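Local coordinates for p-47 protein (Clostridium botulinum, PDB 6EKT), which may belong to a progenitor toxin complex that protects botulinum neurotoxin in the host gut, and has a fold resembling tubular lipid-binding (TULIP) proteins, at residues A[27-38]-A[206-216]. Sequence-based numbering, arbitrary orientation.
Sequences WDIVYGCSKRVV and DGYLFILSVVT
Trp27 lies across Leu212 at about a right angle. Leu212 CB sits over the centre of the indole, and Leu212 CD2 makes a CH-pi contact 3.8 Å from the centroid of the five-membered ring. The ring edge meets the Ser213 backbone, while Trp27 NE1 donates a hydrogen bond to Ser224 O. Leu212 CD1 turns instead to Val30 CG1.

Beside Trp27 the strand has a classic beta bulge: Asp28 N (2.9 Å) and Ile29 N (3.2 Å) both donate to Ser213 O. Ile29 O accepts two hydrogen bonds, from Ser213 N and Ser213 OG. Ser213 chi1, 73°, sets OG between its own backbone N and carbonyl carbon, 2.8 Å from Ile29 O. Asp28 OD2 takes Val215 N on its anti lone pair at 2.8 Å, and Asp28 OD1 forms a salt bridge with Arg218.

At the far end, Leu209 and Cys33 form a hydrogen-bonded pair, Cys33 N to Leu209 O and Leu209 N to Cys33 O, both 2.9 Å. Leu209 CD1 packs on Lys35 CB at 3.9 Å and CD2 on Val38 CG2. Ser34, the N-cap of helix 35-49, donates from OG to Asp206 OD2.

Between these ends, Tyr31-Ile211 is hydrogen-bonded and Gly32-Phe210 non-hydrogen-bonded. Strand 29-34 lies between 208-214 and 238-242; 193-199 flanks 208-214. Trp413 of strand 411-413 packs on the Cys33, Leu209 and Ile211 side.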
loop_
_atom_site.group_PDB
_atom_site.type_symbol
_atom_site.label_atom_id
_atom_site.label_comp_id
_atom_site.label_asym_id
_atom_site.label_seq_id
_atom_site.Cartn_x
_atom_site.Cartn_y
_atom_site.Cartn_z
ATOM N N TRP A 27 -6.184 -0.857 -8.030
ATOM C CA TRP A 27 -5.344 -1.914 -7.413
ATOM C C TRP A 27 -5.708 -2.101 -5.934
ATOM O O TRP A 27 -6.386 -1.241 -5.360
ATOM C CB TRP A 27 -3.855 -1.592 -7.587
ATOM C CG TRP A 27 -3.461 -1.582 -9.035
ATOM C CD1 TRP A 27 -3.603 -0.544 -9.912
ATOM C CD2 TRP A 27 -2.921 -2.675 -9.781
ATOM N NE1 TRP A 27 -3.151 -0.914 -11.170
ATOM C CE2 TRP A 27 -2.735 -2.222 -11.116
ATOM C CE3 TRP A 27 -2.557 -3.995 -9.450
ATOM C CZ2 TRP A 27 -2.206 -3.051 -12.133
ATOM C CZ3 TRP A 27 -2.031 -4.814 -10.440
ATOM C CH2 TRP A 27 -1.843 -4.337 -11.773
ATOM N N ASP A 28 -5.283 -3.220 -5.328
ATOM C CA ASP A 28 -5.588 -3.488 -3.903
ATOM C C ASP A 28 -4.582 -2.948 -2.908
ATOM O O ASP A 28 -4.968 -2.309 -1.921
ATOM C CB ASP A 28 -5.799 -4.999 -3.652
ATOM C CG ASP A 28 -6.951 -5.563 -4.432
ATOM O OD1 ASP A 28 -7.948 -4.830 -4.701
ATOM O OD2 ASP A 28 -6.848 -6.725 -4.826
ATOM N N ILE A 29 -3.292 -3.229 -3.128
ATOM C CA ILE A 29 -2.233 -2.749 -2.232
ATOM C C ILE A 29 -1.092 -2.319 -3.106
ATOM O O ILE A 29 -0.702 -3.050 -4.026
ATOM C CB ILE A 29 -1.714 -3.807 -1.207
ATOM C CG1 ILE A 29 -2.890 -4.492 -0.487
ATOM C CG2 ILE A 29 -0.749 -3.153 -0.209
ATOM C CD1 ILE A 29 -2.489 -5.625 0.471
ATOM N N VAL A 30 -0.590 -1.118 -2.832
ATOM C CA VAL A 30 0.500 -0.527 -3.632
ATOM C C VAL A 30 1.665 -0.305 -2.680
ATOM O O VAL A 30 1.458 0.216 -1.567
ATOM C CB VAL A 30 0.061 0.798 -4.306
ATOM C CG1 VAL A 30 1.217 1.416 -5.085
ATOM C CG2 VAL A 30 -1.090 0.552 -5.253
ATOM N N TYR A 31 2.870 -0.713 -3.103
ATOM C CA TYR A 31 4.075 -0.589 -2.290
ATOM C C TYR A 31 5.069 0.316 -2.983
ATOM O O TYR A 31 5.267 0.189 -4.186
ATOM C CB TYR A 31 4.723 -1.962 -2.112
ATOM C CG TYR A 31 3.787 -3.024 -1.558
ATOM C CD1 TYR A 31 2.934 -3.741 -2.402
ATOM C CD2 TYR A 31 3.786 -3.338 -0.184
ATOM C CE1 TYR A 31 2.087 -4.726 -1.906
ATOM C CE2 TYR A 31 2.933 -4.331 0.337
ATOM C CZ TYR A 31 2.103 -5.021 -0.531
ATOM O OH TYR A 31 1.259 -5.979 -0.053
ATOM N N GLY A 32 5.693 1.226 -2.237
ATOM C CA GLY A 32 6.703 2.127 -2.838
ATOM C C GLY A 32 8.002 2.297 -2.065
ATOM O O GLY A 32 8.016 2.233 -0.825
ATOM N N CYS A 33 9.093 2.519 -2.804
ATOM C CA CYS A 33 10.400 2.830 -2.213
ATOM C C CYS A 33 11.104 3.898 -3.028
ATOM O O CYS A 33 11.042 3.900 -4.266
ATOM C CB CYS A 33 11.294 1.588 -2.106
ATOM S SG CYS A 33 12.864 1.839 -1.225
ATOM N N SER A 34 11.749 4.811 -2.308
ATOM C CA SER A 34 12.547 5.895 -2.875
ATOM C C SER A 34 13.759 5.323 -3.620
ATOM O O SER A 34 14.394 4.369 -3.142
ATOM C CB SER A 34 12.985 6.817 -1.724
ATOM O OG SER A 34 14.011 7.713 -2.115
ATOM N N LYS A 35 14.052 5.871 -4.802
ATOM C CA LYS A 35 15.216 5.425 -5.555
ATOM C C LYS A 35 16.525 5.800 -4.862
ATOM O O LYS A 35 17.539 5.102 -5.029
ATOM C CB LYS A 35 15.189 5.934 -7.003
ATOM C CG LYS A 35 15.460 7.420 -7.155
ATOM C CD LYS A 35 16.254 7.708 -8.415
ATOM C CE LYS A 35 16.391 9.205 -8.655
ATOM N NZ LYS A 35 17.297 9.839 -7.663
ATOM N N ARG A 36 16.502 6.896 -4.100
ATOM C CA ARG A 36 17.640 7.299 -3.261
ATOM C C ARG A 36 18.063 6.141 -2.328
ATOM O O ARG A 36 19.251 5.857 -2.175
ATOM C CB ARG A 36 17.306 8.581 -2.473
ATOM C CG ARG A 36 18.503 9.235 -1.781
ATOM C CD ARG A 36 18.256 10.688 -1.389
ATOM N NE ARG A 36 17.132 10.827 -0.458
ATOM C CZ ARG A 36 17.188 10.730 0.874
ATOM N NH1 ARG A 36 16.068 10.861 1.569
ATOM N NH2 ARG A 36 18.328 10.502 1.523
ATOM N N VAL A 37 17.072 5.458 -1.745
ATOM C CA VAL A 37 17.324 4.290 -0.895
ATOM C C VAL A 37 17.885 3.132 -1.721
ATOM O O VAL A 37 18.893 2.536 -1.334
ATOM C CB VAL A 37 16.042 3.857 -0.131
ATOM C CG1 VAL A 37 16.286 2.586 0.681
ATOM C CG2 VAL A 37 15.561 4.986 0.767
ATOM N N VAL A 38 17.248 2.828 -2.860
ATOM C CA VAL A 38 17.684 1.709 -3.699
ATOM C C VAL A 38 19.121 1.929 -4.207
ATOM O O VAL A 38 19.922 0.998 -4.215
ATOM C CB VAL A 38 16.712 1.430 -4.870
ATOM C CG1 VAL A 38 17.226 0.310 -5.758
ATOM C CG2 VAL A 38 15.336 1.034 -4.323
ATOM N N ASP A 206 13.761 13.449 -6.567
ATOM C CA ASP A 206 13.764 12.015 -6.270
ATOM C C ASP A 206 13.005 11.227 -7.349
ATOM O O ASP A 206 12.493 11.821 -8.305
ATOM C CB ASP A 206 13.145 11.764 -4.882
ATOM C CG ASP A 206 13.647 10.464 -4.220
ATOM O OD1 ASP A 206 14.602 9.825 -4.717
ATOM O OD2 ASP A 206 13.071 10.075 -3.188
ATOM N N GLY A 207 12.969 9.899 -7.211
ATOM C CA GLY A 207 12.147 9.011 -8.041
ATOM C C GLY A 207 11.661 7.841 -7.203
ATOM O O GLY A 207 12.298 7.492 -6.187
ATOM N N TYR A 208 10.523 7.263 -7.602
ATOM C CA TYR A 208 9.864 6.196 -6.828
ATOM C C TYR A 208 9.731 4.886 -7.608
ATOM O O TYR A 208 9.349 4.887 -8.790
ATOM C CB TYR A 208 8.467 6.651 -6.330
ATOM C CG TYR A 208 8.387 7.992 -5.594
ATOM C CD1 TYR A 208 9.439 8.454 -4.785
ATOM C CD2 TYR A 208 7.227 8.781 -5.669
ATOM C CE1 TYR A 208 9.353 9.668 -4.102
ATOM C CE2 TYR A 208 7.131 9.998 -4.990
ATOM C CZ TYR A 208 8.210 10.437 -4.214
ATOM O OH TYR A 208 8.145 11.624 -3.523
ATOM N N LEU A 209 10.079 3.780 -6.953
ATOM C CA LEU A 209 9.812 2.437 -7.478
ATOM C C LEU A 209 8.552 1.955 -6.791
ATOM O O LEU A 209 8.439 2.041 -5.540
ATOM C CB LEU A 209 10.957 1.452 -7.176
ATOM C CG LEU A 209 12.255 1.525 -8.021
ATOM C CD1 LEU A 209 13.088 2.712 -7.595
ATOM C CD2 LEU A 209 13.090 0.260 -7.855
ATOM N N PHE A 210 7.601 1.463 -7.584
ATOM C CA PHE A 210 6.322 0.981 -7.058
ATOM C C PHE A 210 6.053 -0.444 -7.478
ATOM O O PHE A 210 6.420 -0.840 -8.584
ATOM C CB PHE A 210 5.164 1.872 -7.533
ATOM C CG PHE A 210 5.042 3.169 -6.787
ATOM C CD1 PHE A 210 4.597 3.187 -5.462
ATOM C CD2 PHE A 210 5.329 4.384 -7.417
ATOM C CE1 PHE A 210 4.474 4.392 -4.764
ATOM C CE2 PHE A 210 5.199 5.598 -6.739
ATOM C CZ PHE A 210 4.774 5.605 -5.408
ATOM N N ILE A 211 5.407 -1.204 -6.595
ATOM C CA ILE A 211 4.823 -2.507 -6.955
ATOM C C ILE A 211 3.325 -2.363 -6.717
ATOM O O ILE A 211 2.901 -1.993 -5.616
ATOM C CB ILE A 211 5.425 -3.682 -6.118
ATOM C CG1 ILE A 211 6.895 -3.910 -6.497
ATOM C CG2 ILE A 211 4.619 -4.976 -6.297
ATOM C CD1 ILE A 211 7.699 -4.741 -5.487
ATOM N N LEU A 212 2.545 -2.639 -7.757
ATOM C CA LEU A 212 1.084 -2.600 -7.704
ATOM C C LEU A 212 0.590 -4.029 -7.575
ATOM O O LEU A 212 1.043 -4.886 -8.329
ATOM C CB LEU A 212 0.542 -1.972 -9.001
ATOM C CG LEU A 212 0.618 -0.457 -9.225
ATOM C CD1 LEU A 212 1.926 0.203 -8.857
ATOM C CD2 LEU A 212 0.235 -0.093 -10.654
ATOM N N SER A 213 -0.332 -4.302 -6.637
ATOM C CA SER A 213 -0.805 -5.683 -6.445
ATOM C C SER A 213 -2.314 -5.796 -6.370
ATOM O O SER A 213 -2.997 -4.870 -5.904
ATOM C CB SER A 213 -0.197 -6.335 -5.176
ATOM O OG SER A 213 -0.763 -5.820 -3.969
ATOM N N VAL A 214 -2.817 -6.960 -6.792
ATOM C CA VAL A 214 -4.180 -7.389 -6.466
ATOM C C VAL A 214 -4.106 -8.688 -5.650
ATOM O O VAL A 214 -3.220 -9.507 -5.881
ATOM C CB VAL A 214 -5.010 -7.530 -7.760
ATOM C CG1 VAL A 214 -6.285 -8.305 -7.533
ATOM C CG2 VAL A 214 -5.392 -6.142 -8.270
ATOM N N VAL A 215 -5.025 -8.844 -4.691
ATOM C CA VAL A 215 -5.052 -9.975 -3.755
ATOM C C VAL A 215 -6.083 -11.077 -4.120
ATOM O O VAL A 215 -6.298 -12.015 -3.342
ATOM C CB VAL A 215 -5.268 -9.503 -2.291
ATOM C CG1 VAL A 215 -4.114 -8.620 -1.805
ATOM C CG2 VAL A 215 -6.613 -8.787 -2.128
ATOM N N THR A 216 -6.703 -10.947 -5.289
ATOM C CA THR A 216 -7.563 -11.992 -5.888
ATOM C C THR A 216 -7.143 -12.230 -7.335
ATOM O O THR A 216 -6.284 -11.520 -7.865
ATOM C CB THR A 216 -9.061 -11.599 -5.892
ATOM O OG1 THR A 216 -9.282 -10.569 -6.871
ATOM C CG2 THR A 216 -9.515 -11.104 -4.534
HETATM O O HOH W 1 -9.090 -7.923 -5.575
HETATM O O HOH W 2 -0.099 -7.529 -1.808
#